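Local coordinates for D-alanyl transferase DltD (Enterococcus faecium TX0133A04, PDB 6PFX), which probably takes part in the D-alanylation of lipoteichoic acid in the Gram-positive cell wall, acting as a D-alanyl transferase of the SGNH-hydrolase clan, at residues Ser17-Asn22 and Leu72-Thr77; Glu10-Ala15 and Arg68-Gly73; Leu322-Phe327 and Asp379-Lys384; Phe291-Val296 and Lys317-Leu322. All coordinates share one frame; numbering follows the deposited sequence.

Contact 1. Residues Ser17-Asn22 and Leu72-Thr77; sequences SSMSVN and LGAPGT
Ala74, the residue on which the end of Met19 rests, gives its backbone N to Thr77 OG1 in a nearly straight hydrogen bond (2.9 Å, N-H...O angle 167°). The same hydroxyl oxygen is also hydrogen-bonded to Gly44 O, and the backbone bond from Thr77 N to Ala74 O (3.0 Å) closes a type II beta turn with Pro75 and Gly76 at its middle. These bonds brace the loop that Met19 packs against. Across the contact the work is done by one flexible side chain. Met19 bends at chi3 (53°), which brings its methyl carbon CE up beside Gly73 O and Ala74 CA: Met19 CE lies 3.0 Å from Gly73 O, a tight approach, and 3.6 Å from Ala74 CA. Met19 CG comes within 3.3 Å of the same carbonyl oxygen, so the thioether chain runs alongside Gly73 O, which is buried with no hydrogen-bond partner in the model. Pro75 CD, 4.3 Å from Met19 CE, bounds the far end. Met19 itself has positive phi where the chain leaves helix 9-18, and an ST turn, Ser20 N to Ser18 OG at 3.1 Å, spans it before Ser20 caps helix 21-24. Pro75 touches Ser46, which with His348 and Asp345 has the geometry of a Ser-His-Asp charge relay, consistent with the catalytic triad of SGNH hydrolases.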
loop_
_atom_site.group_PDB
_atom_site.type_symbol
_atom_site.label_atom_id
_atom_site.label_comp_id
_atom_site.label_asym_id
_atom_site.label_seq_id
_atom_site.Cartn_x
_atom_site.Cartn_y
_atom_site.Cartn_z
ATOM N N SER A 17 11.124 4.533 8.676
ATOM C CA SER A 17 9.919 5.272 9.020
ATOM C C SER A 17 9.811 6.601 8.292
ATOM O O SER A 17 8.858 7.349 8.541
ATOM C CB SER A 17 9.858 5.510 10.534
ATOM O OG SER A 17 10.955 6.296 10.971
ATOM N N SER A 18 10.733 6.902 7.375
ATOM C CA SER A 18 10.759 8.216 6.749
ATOM C C SER A 18 9.697 8.383 5.668
ATOM O O SER A 18 9.220 9.502 5.446
ATOM C CB SER A 18 12.122 8.454 6.095
ATOM O OG SER A 18 12.316 7.560 5.006
ATOM N N MET A 19 9.343 7.301 4.969
ATOM C CA MET A 19 8.503 7.390 3.770
ATOM C C MET A 19 9.100 8.369 2.756
ATOM O O MET A 19 8.397 8.949 1.929
ATOM C CB MET A 19 7.049 7.708 4.139
ATOM C CG MET A 19 6.387 6.591 4.962
ATOM S SD MET A 19 4.848 6.998 5.801
ATOM C CE MET A 19 3.862 7.655 4.456
ATOM N N SER A 20 10.420 8.536 2.796
ATOM C CA SER A 20 11.091 9.459 1.891
ATOM C C SER A 20 10.940 8.993 0.449
ATOM O O SER A 20 11.207 7.833 0.128
ATOM C CB SER A 20 12.576 9.531 2.250
ATOM O OG SER A 20 13.371 9.751 1.097
ATOM N N VAL A 21 10.525 9.910 -0.427
ATOM C CA VAL A 21 10.345 9.562 -1.833
ATOM C C VAL A 21 11.629 9.008 -2.441
ATOM O O VAL A 21 11.582 8.104 -3.284
ATOM C CB VAL A 21 9.790 10.773 -2.608
ATOM C CG1 VAL A 21 9.685 10.452 -4.072
ATOM C CG2 VAL A 21 8.437 11.168 -2.052
ATOM N N ASN A 22 12.792 9.509 -2.007
ATOM C CA ASN A 22 14.058 9.004 -2.531
ATOM C C ASN A 22 14.334 7.571 -2.083
ATOM O O ASN A 22 15.002 6.820 -2.802
ATOM C CB ASN A 22 15.216 9.899 -2.087
ATOM C CG ASN A 22 15.242 11.226 -2.812
ATOM O OD1 ASN A 22 14.879 11.317 -3.984
ATOM N ND2 ASN A 22 15.670 12.271 -2.113
ATOM N N LEU A 72 6.566 1.541 3.316
ATOM C CA LEU A 72 6.771 1.709 1.886
ATOM C C LEU A 72 5.586 2.340 1.171
ATOM O O LEU A 72 5.637 2.522 -0.051
ATOM C CB LEU A 72 7.153 0.371 1.242
ATOM C CG LEU A 72 8.541 -0.163 1.623
ATOM C CD1 LEU A 72 8.726 -1.574 1.093
ATOM C CD2 LEU A 72 9.650 0.757 1.112
ATOM N N GLY A 73 4.552 2.698 1.873
ATOM C CA GLY A 73 3.548 3.564 1.302
ATOM C C GLY A 73 3.809 5.037 1.607
ATOM O O GLY A 73 4.529 5.371 2.549
ATOM N N ALA A 74 3.200 5.901 0.797
ATOM C CA ALA A 74 3.290 7.349 0.952
ATOM C C ALA A 74 2.079 7.965 0.263
ATOM O O ALA A 74 1.306 7.259 -0.393
ATOM C CB ALA A 74 4.601 7.893 0.360
ATOM N N PRO A 75 1.855 9.270 0.411
ATOM C CA PRO A 75 0.648 9.851 -0.199
ATOM C C PRO A 75 0.653 9.658 -1.707
ATOM O O PRO A 75 1.560 10.108 -2.409
ATOM C CB PRO A 75 0.718 11.331 0.199
ATOM C CG PRO A 75 1.498 11.330 1.454
ATOM C CD PRO A 75 2.552 10.250 1.266
ATOM N N GLY A 76 -0.353 8.948 -2.198
ATOM C CA GLY A 76 -0.496 8.709 -3.614
ATOM C C GLY A 76 0.171 7.459 -4.149
ATOM O O GLY A 76 0.098 7.220 -5.360
ATOM N N THR A 77 0.817 6.653 -3.304
ATOM C CA THR A 77 1.338 5.369 -3.764
ATOM C C THR A 77 0.179 4.377 -3.856
ATOM O O THR A 77 -0.509 4.133 -2.858
ATOM C CB THR A 77 2.437 4.809 -2.860
ATOM O OG1 THR A 77 1.953 4.626 -1.526
ATOM C CG2 THR A 77 3.639 5.737 -2.847
#

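Contact 2. Residues Glu10-Ala15 and Arg68-Gly73; sequences ETIRRA and RPFLLG
Arg13 lays the aliphatic part of its chain across one face of the Arg68 guanidinium, with CD 3.9 Å above that plane and displaced toward its rim. The two side chains cross at about a right angle, and their guanidinium planes stand 84° apart, so this is no parallel stack. Arg13 runs extended from CG to NE, whereas Arg68 turns at chi3 (-68°), bringing one face of its guanidinium against the Arg13 chain. Arg13 NE and Arg68 NH2 come to 4.0 Å, a close pair of like charges. Deeper in, the Phe70 ring reaches the helix with its far end: CZ is 3.9 Å from Ala15 O and 4.2 Å from Ala15 CB, while CE2 meets Ile12 CG2 at 4.5 Å. One water joins the backbones, donating to Ala15 O at 2.8 Å and to Leu71 O at 2.7 Å. Helix 9-18 thereby covers part of strand 68-71, an outermost strand of the parallel sheet, with the axes of the short helix and strand segments 66° apart. Acids near Arg13 probably temper its charge. Glu10 forms a weak salt bridge to Arg13 NH1 (OE2 at 3.3 Å), and Glu61 and Asp207 make long, weak ion pairs with Arg13 NH2. The contact therefore combines an apolar patch and a water bridge with two cations that meet through carbon over a guanidinium face, their repulsion probably eased by the carboxylates near Arg13.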
loop_
_atom_site.group_PDB
_atom_site.type_symbol
_atom_site.label_atom_id
_atom_site.label_comp_id
_atom_site.label_asym_id
_atom_site.label_seq_id
_atom_site.Cartn_x
_atom_site.Cartn_y
_atom_site.Cartn_z
ATOM N N GLU A 10 21.746 3.098 12.091
ATOM C CA GLU A 10 20.849 4.188 12.462
ATOM C C GLU A 10 20.260 4.863 11.232
ATOM O O GLU A 10 19.125 5.351 11.277
ATOM C CB GLU A 10 21.584 5.199 13.341
ATOM C CG GLU A 10 20.704 6.321 13.874
ATOM C CD GLU A 10 19.573 5.830 14.772
ATOM O OE1 GLU A 10 19.545 4.627 15.118
ATOM O OE2 GLU A 10 18.707 6.653 15.135
ATOM N N THR A 11 21.003 4.906 10.126
ATOM C CA THR A 11 20.437 5.459 8.905
ATOM C C THR A 11 19.300 4.585 8.399
ATOM O O THR A 11 18.270 5.094 7.941
ATOM C CB THR A 11 21.512 5.593 7.831
ATOM O OG1 THR A 11 22.610 6.350 8.349
ATOM C CG2 THR A 11 20.950 6.301 6.604
ATOM N N ILE A 12 19.476 3.265 8.447
ATOM C CA ILE A 12 18.421 2.378 7.977
ATOM C C ILE A 12 17.187 2.517 8.859
ATOM O O ILE A 12 16.055 2.581 8.365
ATOM C CB ILE A 12 18.926 0.926 7.909
ATOM C CG1 ILE A 12 20.145 0.822 6.980
ATOM C CG2 ILE A 12 17.800 0.015 7.441
ATOM C CD1 ILE A 12 19.875 1.255 5.553
ATOM N N ARG A 13 17.388 2.570 10.180
ATOM C CA ARG A 13 16.266 2.733 11.101
ATOM C C ARG A 13 15.510 4.020 10.810
ATOM O O ARG A 13 14.274 4.028 10.745
ATOM C CB ARG A 13 16.794 2.721 12.536
ATOM C CG ARG A 13 15.743 2.847 13.612
ATOM C CD ARG A 13 16.344 2.506 14.977
ATOM N NE ARG A 13 15.429 2.806 16.077
ATOM C CZ ARG A 13 15.537 3.855 16.892
ATOM N NH1 ARG A 13 16.528 4.728 16.753
ATOM N NH2 ARG A 13 14.646 4.027 17.860
ATOM N N ARG A 14 16.236 5.123 10.622
ATOM C CA ARG A 14 15.586 6.369 10.237
ATOM C C ARG A 14 14.819 6.199 8.930
ATOM O O ARG A 14 13.666 6.633 8.810
ATOM C CB ARG A 14 16.628 7.483 10.117
ATOM C CG ARG A 14 17.186 7.960 11.452
ATOM C CD ARG A 14 18.547 8.633 11.280
ATOM N NE ARG A 14 18.506 9.726 10.313
ATOM C CZ ARG A 14 19.550 10.133 9.593
ATOM N NH1 ARG A 14 20.729 9.534 9.717
ATOM N NH2 ARG A 14 19.411 11.139 8.740
ATOM N N ALA A 15 15.446 5.556 7.939
ATOM C CA ALA A 15 14.802 5.358 6.647
ATOM C C ALA A 15 13.519 4.546 6.773
ATOM O O ALA A 15 12.550 4.788 6.036
ATOM C CB ALA A 15 15.762 4.645 5.691
ATOM N N ARG A 68 10.738 -4.700 12.948
ATOM C CA ARG A 68 10.452 -3.283 12.762
ATOM C C ARG A 68 9.793 -3.073 11.413
ATOM O O ARG A 68 10.318 -3.528 10.377
ATOM C CB ARG A 68 11.775 -2.508 12.853
ATOM C CG ARG A 68 11.636 -1.015 12.693
ATOM C CD ARG A 68 12.946 -0.257 12.962
ATOM N NE ARG A 68 13.375 -0.302 14.361
ATOM C CZ ARG A 68 14.318 -1.112 14.839
ATOM N NH1 ARG A 68 14.947 -1.963 14.042
ATOM N NH2 ARG A 68 14.633 -1.067 16.125
ATOM N N PRO A 69 8.643 -2.407 11.349
ATOM C CA PRO A 69 8.064 -2.107 10.034
ATOM C C PRO A 69 9.010 -1.237 9.218
ATOM O O PRO A 69 9.683 -0.350 9.745
ATOM C CB PRO A 69 6.756 -1.373 10.364
ATOM C CG PRO A 69 6.473 -1.720 11.801
ATOM C CD PRO A 69 7.802 -1.917 12.460
ATOM N N PHE A 70 9.070 -1.508 7.921
ATOM C CA PHE A 70 9.713 -0.617 6.963
ATOM C C PHE A 70 8.573 -0.055 6.113
ATOM O O PHE A 70 7.916 -0.799 5.377
ATOM C CB PHE A 70 10.761 -1.336 6.123
ATOM C CG PHE A 70 11.711 -0.397 5.464
ATOM C CD1 PHE A 70 11.284 0.403 4.422
ATOM C CD2 PHE A 70 13.019 -0.283 5.904
ATOM C CE1 PHE A 70 12.156 1.298 3.807
ATOM C CE2 PHE A 70 13.888 0.619 5.316
ATOM C CZ PHE A 70 13.460 1.402 4.256
ATOM N N LEU A 71 8.285 1.233 6.264
ATOM C CA LEU A 71 7.084 1.805 5.668
ATOM C C LEU A 71 7.337 2.153 4.208
ATOM O O LEU A 71 8.191 2.992 3.897
ATOM C CB LEU A 71 6.657 3.044 6.446
ATOM C CG LEU A 71 6.560 2.880 7.961
ATOM C CD1 LEU A 71 6.132 4.183 8.590
ATOM C CD2 LEU A 71 5.585 1.769 8.333
ATOM N N LEU A 72 6.566 1.541 3.316
ATOM C CA LEU A 72 6.771 1.709 1.886
ATOM C C LEU A 72 5.586 2.340 1.171
ATOM O O LEU A 72 5.637 2.522 -0.051
ATOM C CB LEU A 72 7.153 0.371 1.242
ATOM C CG LEU A 72 8.541 -0.163 1.623
ATOM C CD1 LEU A 72 8.726 -1.574 1.093
ATOM C CD2 LEU A 72 9.650 0.757 1.112
ATOM N N GLY A 73 4.552 2.698 1.873
ATOM C CA GLY A 73 3.548 3.564 1.302
ATOM C C GLY A 73 3.809 5.037 1.607
ATOM O O GLY A 73 4.529 5.371 2.549
HETATM O O HOH W 1 10.037 4.662 4.895
#

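Contact 3. Residues Leu322-Phe327 and Asp379-Lys384; sequences LNSQGF and DAFFSK
Phe381 pushes its ring against Ser324 and Gln325 from a short 3-10 segment, 379-382, while its two partners belong to the Schellman motif that ends helix 308-323. In that motif Gly326 takes up positive phi, and the chain is bonded back into the last turn from Phe327 N to Leu322 O and from Gly326 N to Asn323 O. Along the second segment, Asp379 comes first; its O receives Phe382 N at 3.0 Å and so sets the tight turn. Phe381 is the residue of 379-384 that makes the contact: CG stands anti to its own carbonyl carbon (chi1 -72°), and the ring heads for the helix end. Ser324 OG sits at the ring edge, close to its plane, 3.3 Å from Phe381 CZ. That hydroxyl is also hydrogen-bonded to Phe320 O, one turn back. Gln325 arrives from the opposite direction with an extended chain, and its amide is inclined 37° to the ring; NE2 lies 3.4 Å from Phe381 CD2, and the amide carbon CD is 3.5 Å from the same ring carbon. Gln325 NE2 is hydrogen-bonded to Gln321 O, while OE1 is hydrogen-bonded to Asp378 N and Gln276 NE2; together they fix the rotation of this buried amide, so the ring packs against a group already held. Trp386 meets Phe381 edge-to-face, tying in helix 384-388. Phe382 turns to Tyr142 instead. At Ser383, the N-cap of that last helix, OG donates to Ala380 O at 2.7 Å, in the carbonyl plane, and Ser383 N reaches the same oxygen at 3.0 Å.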
loop_
_atom_site.group_PDB
_atom_site.type_symbol
_atom_site.label_atom_id
_atom_site.label_comp_id
_atom_site.label_asym_id
_atom_site.label_seq_id
_atom_site.Cartn_x
_atom_site.Cartn_y
_atom_site.Cartn_z
ATOM N N LEU A 322 -8.327 -12.022 -4.197
ATOM C CA LEU A 322 -7.336 -12.540 -3.261
ATOM C C LEU A 322 -7.556 -14.026 -3.009
ATOM O O LEU A 322 -6.663 -14.845 -3.253
ATOM C CB LEU A 322 -7.414 -11.716 -1.966
ATOM C CG LEU A 322 -6.855 -10.295 -2.069
ATOM C CD1 LEU A 322 -7.190 -9.447 -0.867
ATOM C CD2 LEU A 322 -5.338 -10.321 -2.240
ATOM N N ASN A 323 -8.756 -14.388 -2.543
ATOM C CA ASN A 323 -9.032 -15.755 -2.121
ATOM C C ASN A 323 -8.946 -16.734 -3.283
ATOM O O ASN A 323 -8.474 -17.867 -3.115
ATOM C CB ASN A 323 -10.427 -15.836 -1.496
ATOM C CG ASN A 323 -10.525 -15.130 -0.169
ATOM O OD1 ASN A 323 -9.528 -14.920 0.528
ATOM N ND2 ASN A 323 -11.744 -14.788 0.211
ATOM N N SER A 324 -9.423 -16.334 -4.464
ATOM C CA SER A 324 -9.417 -17.252 -5.593
ATOM C C SER A 324 -8.002 -17.657 -5.975
ATOM O O SER A 324 -7.816 -18.678 -6.643
ATOM C CB SER A 324 -10.104 -16.632 -6.813
ATOM O OG SER A 324 -9.338 -15.573 -7.362
ATOM N N GLN A 325 -7.007 -16.863 -5.594
ATOM C CA GLN A 325 -5.627 -17.133 -5.952
ATOM C C GLN A 325 -4.793 -17.613 -4.777
ATOM O O GLN A 325 -3.590 -17.855 -4.943
ATOM C CB GLN A 325 -5.015 -15.866 -6.566
ATOM C CG GLN A 325 -5.790 -15.373 -7.800
ATOM C CD GLN A 325 -5.085 -14.214 -8.464
ATOM O OE1 GLN A 325 -4.282 -14.397 -9.390
ATOM N NE2 GLN A 325 -5.380 -13.006 -8.001
ATOM N N GLY A 326 -5.398 -17.801 -3.613
ATOM C CA GLY A 326 -4.709 -18.379 -2.481
ATOM C C GLY A 326 -4.292 -17.409 -1.401
ATOM O O GLY A 326 -3.683 -17.841 -0.409
ATOM N N PHE A 327 -4.599 -16.122 -1.555
ATOM C CA PHE A 327 -4.326 -15.121 -0.528
ATOM C C PHE A 327 -5.526 -15.103 0.407
ATOM O O PHE A 327 -6.554 -14.499 0.099
ATOM C CB PHE A 327 -4.113 -13.763 -1.177
ATOM C CG PHE A 327 -2.916 -13.685 -2.101
ATOM C CD1 PHE A 327 -1.659 -13.380 -1.600
ATOM C CD2 PHE A 327 -3.057 -13.866 -3.462
ATOM C CE1 PHE A 327 -0.576 -13.268 -2.426
ATOM C CE2 PHE A 327 -1.984 -13.747 -4.294
ATOM C CZ PHE A 327 -0.725 -13.455 -3.773
ATOM N N ASP A 379 -4.138 -14.944 -14.745
ATOM C CA ASP A 379 -3.879 -13.747 -15.529
ATOM C C ASP A 379 -5.154 -13.076 -16.028
ATOM O O ASP A 379 -5.082 -11.931 -16.484
ATOM C CB ASP A 379 -2.926 -14.112 -16.670
ATOM C CG ASP A 379 -1.548 -14.547 -16.174
ATOM O OD1 ASP A 379 -0.991 -13.894 -15.271
ATOM O OD2 ASP A 379 -1.008 -15.543 -16.706
ATOM N N ALA A 380 -6.318 -13.729 -15.930
ATOM C CA ALA A 380 -7.568 -13.047 -16.245
ATOM C C ALA A 380 -7.736 -11.768 -15.434
ATOM O O ALA A 380 -8.494 -10.875 -15.828
ATOM C CB ALA A 380 -8.772 -13.952 -15.955
ATOM N N PHE A 381 -7.099 -11.678 -14.265
ATOM C CA PHE A 381 -7.290 -10.483 -13.442
ATOM C C PHE A 381 -6.604 -9.247 -14.027
ATOM O O PHE A 381 -6.812 -8.146 -13.507
ATOM C CB PHE A 381 -6.841 -10.768 -12.002
ATOM C CG PHE A 381 -7.765 -11.684 -11.243
ATOM C CD1 PHE A 381 -9.046 -11.264 -10.889
ATOM C CD2 PHE A 381 -7.340 -12.944 -10.834
ATOM C CE1 PHE A 381 -9.874 -12.099 -10.181
ATOM C CE2 PHE A 381 -8.186 -13.786 -10.142
ATOM C CZ PHE A 381 -9.442 -13.350 -9.790
ATOM N N PHE A 382 -5.816 -9.396 -15.105
ATOM C CA PHE A 382 -5.286 -8.259 -15.860
ATOM C C PHE A 382 -6.289 -7.700 -16.872
ATOM O O PHE A 382 -6.050 -6.616 -17.426
ATOM C CB PHE A 382 -3.969 -8.649 -16.586
ATOM C CG PHE A 382 -2.818 -8.906 -15.657
ATOM C CD1 PHE A 382 -2.392 -7.932 -14.755
ATOM C CD2 PHE A 382 -2.153 -10.114 -15.690
ATOM C CE1 PHE A 382 -1.330 -8.180 -13.878
ATOM C CE2 PHE A 382 -1.098 -10.368 -14.824
ATOM C CZ PHE A 382 -0.687 -9.389 -13.916
ATOM N N SER A 383 -7.402 -8.398 -17.105
ATOM C CA SER A 383 -8.299 -8.076 -18.203
ATOM C C SER A 383 -9.240 -6.930 -17.872
ATOM O O SER A 383 -9.582 -6.693 -16.707
ATOM C CB SER A 383 -9.167 -9.287 -18.576
ATOM O OG SER A 383 -10.139 -9.554 -17.576
ATOM N N LYS A 384 -9.696 -6.249 -18.927
ATOM C CA LYS A 384 -10.717 -5.224 -18.763
ATOM C C LYS A 384 -12.019 -5.823 -18.258
ATOM O O LYS A 384 -12.783 -5.149 -17.554
ATOM C CB LYS A 384 -10.930 -4.463 -20.076
ATOM C CG LYS A 384 -9.749 -3.591 -20.471
ATOM C CD LYS A 384 -10.114 -2.119 -20.611
ATOM C CE LYS A 384 -8.879 -1.288 -20.921
ATOM N NZ LYS A 384 -9.215 0.144 -21.163
#

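Contact 4. Residues Phe291-Val296 and Lys317-Leu322; sequences FIIPPV and KIKFQL
Phe291 offers a face of its ring to Leu322. Methyl CD2 of that leucine stands over the ring, 3.7 Å from its centroid and 18° off the normal, a CH-pi contact displaced toward the CE2 side, where the Phe291 CE2 to Leu322 CD2 distance is 3.6 Å. The second methyl, CD1, approaches the ring near CG at 4.1 Å. Leu279 of helix 271-284 packs on both residues. Ile292 faces elsewhere, toward strand 97-101. Ile293 is directed at the helix again, and its chain, extended at chi2 (176°), carries CD1 to Ile318 CG2 at 3.7 Å; the two isoleucine chains lie side by side, pointing in opposite senses. The same methyl also meets Lys319 CG at 4.1 Å. Here lysine serves through its carbons, since its NZ forms a salt bridge to Asp332 beyond. The axes of the short strand and helix segments run almost antiparallel, at 170° and 11.3 Å, as a helix does when it returns along the sheet. Strands 288-293 and 330-332 are parallel neighbours with helix 308-323 between them in sequence, so this is the strand-to-helix half of a beta-alpha-beta crossover, in keeping with the alpha/beta fold of the SGNH clan.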
loop_
_atom_site.group_PDB
_atom_site.type_symbol
_atom_site.label_atom_id
_atom_site.label_comp_id
_atom_site.label_asym_id
_atom_site.label_seq_id
_atom_site.Cartn_x
_atom_site.Cartn_y
_atom_site.Cartn_z
ATOM N N PHE A 291 -3.343 -8.808 4.317
ATOM C CA PHE A 291 -3.997 -7.665 3.696
ATOM C C PHE A 291 -4.988 -7.066 4.685
ATOM O O PHE A 291 -5.667 -7.797 5.409
ATOM C CB PHE A 291 -4.738 -8.071 2.415
ATOM C CG PHE A 291 -3.823 -8.554 1.318
ATOM C CD1 PHE A 291 -3.227 -7.651 0.457
ATOM C CD2 PHE A 291 -3.560 -9.907 1.152
ATOM C CE1 PHE A 291 -2.372 -8.079 -0.557
ATOM C CE2 PHE A 291 -2.696 -10.348 0.140
ATOM C CZ PHE A 291 -2.113 -9.430 -0.716
ATOM N N ILE A 292 -5.039 -5.735 4.731
ATOM C CA ILE A 292 -5.945 -4.980 5.602
ATOM C C ILE A 292 -6.795 -4.076 4.721
ATOM O O ILE A 292 -6.257 -3.330 3.892
ATOM C CB ILE A 292 -5.156 -4.164 6.655
ATOM C CG1 ILE A 292 -4.277 -5.119 7.473
ATOM C CG2 ILE A 292 -6.107 -3.327 7.535
ATOM C CD1 ILE A 292 -3.247 -4.457 8.375
ATOM N N ILE A 293 -8.117 -4.132 4.914
ATOM C CA ILE A 293 -9.071 -3.317 4.167
ATOM C C ILE A 293 -9.772 -2.409 5.166
ATOM O O ILE A 293 -10.573 -2.894 5.981
ATOM C CB ILE A 293 -10.133 -4.170 3.470
ATOM C CG1 ILE A 293 -9.483 -5.259 2.621
ATOM C CG2 ILE A 293 -10.959 -3.262 2.573
ATOM C CD1 ILE A 293 -10.457 -6.224 1.949
ATOM N N PRO A 294 -9.480 -1.115 5.168
ATOM C CA PRO A 294 -10.093 -0.211 6.140
ATOM C C PRO A 294 -11.484 0.196 5.706
ATOM O O PRO A 294 -11.813 0.167 4.512
ATOM C CB PRO A 294 -9.171 1.015 6.108
ATOM C CG PRO A 294 -8.718 1.037 4.654
ATOM C CD PRO A 294 -8.455 -0.433 4.356
ATOM N N PRO A 295 -12.300 0.638 6.645
ATOM C CA PRO A 295 -13.613 1.192 6.323
ATOM C C PRO A 295 -13.496 2.670 5.971
ATOM O O PRO A 295 -12.424 3.257 5.963
ATOM C CB PRO A 295 -14.348 1.063 7.652
ATOM C CG PRO A 295 -13.250 1.326 8.659
ATOM C CD PRO A 295 -12.027 0.642 8.094
ATOM N N VAL A 296 -14.648 3.271 5.686
ATOM C CA VAL A 296 -14.800 4.719 5.666
ATOM C C VAL A 296 -15.712 5.081 6.824
ATOM O O VAL A 296 -16.740 4.427 7.026
ATOM C CB VAL A 296 -15.384 5.225 4.338
ATOM C CG1 VAL A 296 -15.657 6.717 4.450
ATOM C CG2 VAL A 296 -14.432 4.924 3.216
ATOM N N LYS A 317 -15.335 -7.909 -4.090
ATOM C CA LYS A 317 -14.590 -8.075 -5.329
ATOM C C LYS A 317 -13.104 -8.291 -5.053
ATOM O O LYS A 317 -12.477 -9.190 -5.636
ATOM C CB LYS A 317 -14.810 -6.862 -6.235
ATOM C CG LYS A 317 -14.141 -6.998 -7.588
ATOM C CD LYS A 317 -14.640 -5.944 -8.577
ATOM C CE LYS A 317 -13.846 -5.988 -9.875
ATOM N NZ LYS A 317 -14.456 -5.069 -10.905
ATOM N N ILE A 318 -12.516 -7.485 -4.161
ATOM C CA ILE A 318 -11.085 -7.642 -3.892
ATOM C C ILE A 318 -10.804 -8.947 -3.162
ATOM O O ILE A 318 -9.780 -9.594 -3.417
ATOM C CB ILE A 318 -10.500 -6.395 -3.198
ATOM C CG1 ILE A 318 -9.017 -6.233 -3.548
ATOM C CG2 ILE A 318 -10.712 -6.436 -1.717
ATOM C CD1 ILE A 318 -8.780 -5.917 -5.005
ATOM N N LYS A 319 -11.722 -9.379 -2.288
ATOM C CA LYS A 319 -11.560 -10.653 -1.593
ATOM C C LYS A 319 -11.700 -11.835 -2.542
ATOM O O LYS A 319 -10.984 -12.828 -2.386
ATOM C CB LYS A 319 -12.496 -10.732 -0.388
ATOM C CG LYS A 319 -12.078 -9.758 0.714
ATOM C CD LYS A 319 -12.719 -10.051 2.064
ATOM C CE LYS A 319 -14.202 -10.280 1.972
ATOM N NZ LYS A 319 -14.786 -10.329 3.347
ATOM N N PHE A 320 -12.567 -11.734 -3.553
ATOM C CA PHE A 320 -12.602 -12.769 -4.581
ATOM C C PHE A 320 -11.259 -12.859 -5.297
ATOM O O PHE A 320 -10.718 -13.954 -5.502
ATOM C CB PHE A 320 -13.728 -12.479 -5.570
ATOM C CG PHE A 320 -13.819 -13.474 -6.681
ATOM C CD1 PHE A 320 -13.108 -13.299 -7.856
ATOM C CD2 PHE A 320 -14.614 -14.595 -6.546
ATOM C CE1 PHE A 320 -13.197 -14.231 -8.885
ATOM C CE2 PHE A 320 -14.706 -15.520 -7.563
ATOM C CZ PHE A 320 -13.987 -15.346 -8.727
ATOM N N GLN A 321 -10.679 -11.710 -5.652
ATOM C CA GLN A 321 -9.400 -11.727 -6.361
ATOM C C GLN A 321 -8.311 -12.344 -5.491
ATOM O O GLN A 321 -7.468 -13.114 -5.973
ATOM C CB GLN A 321 -9.010 -10.302 -6.775
ATOM C CG GLN A 321 -7.737 -10.193 -7.663
ATOM C CD GLN A 321 -7.579 -8.797 -8.258
ATOM O OE1 GLN A 321 -8.488 -7.963 -8.141
ATOM N NE2 GLN A 321 -6.433 -8.525 -8.873
ATOM N N LEU A 322 -8.327 -12.022 -4.197
ATOM C CA LEU A 322 -7.336 -12.540 -3.261
ATOM C C LEU A 322 -7.556 -14.026 -3.009
ATOM O O LEU A 322 -6.663 -14.845 -3.253
ATOM C CB LEU A 322 -7.414 -11.716 -1.966
ATOM C CG LEU A 322 -6.855 -10.295 -2.069
ATOM C CD1 LEU A 322 -7.190 -9.447 -0.867
ATOM C CD2 LEU A 322 -5.338 -10.321 -2.240
#

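Overall arrangement
Helix 9-18 takes part in two closures. Contact 2 joins its middle to strand 68-71, and contact 1 joins the residues at and beyond its end to the following loop, 72-77. The two closures cross rather than nest, overlapping at Leu72 and Gly73, and they touch where Met19 CG meets Leu71 CB at 3.9 Å. Contact 4 comes much later, closing a short loop between strand 288-293 and helix 308-323; contact 3 opens at the shared Leu322 and ties the end of that helix to the C-terminal region. Contacts 2 and 4 reach the same parallel sheet on opposite sides of the chain's centre, their centres about 26 Å apart.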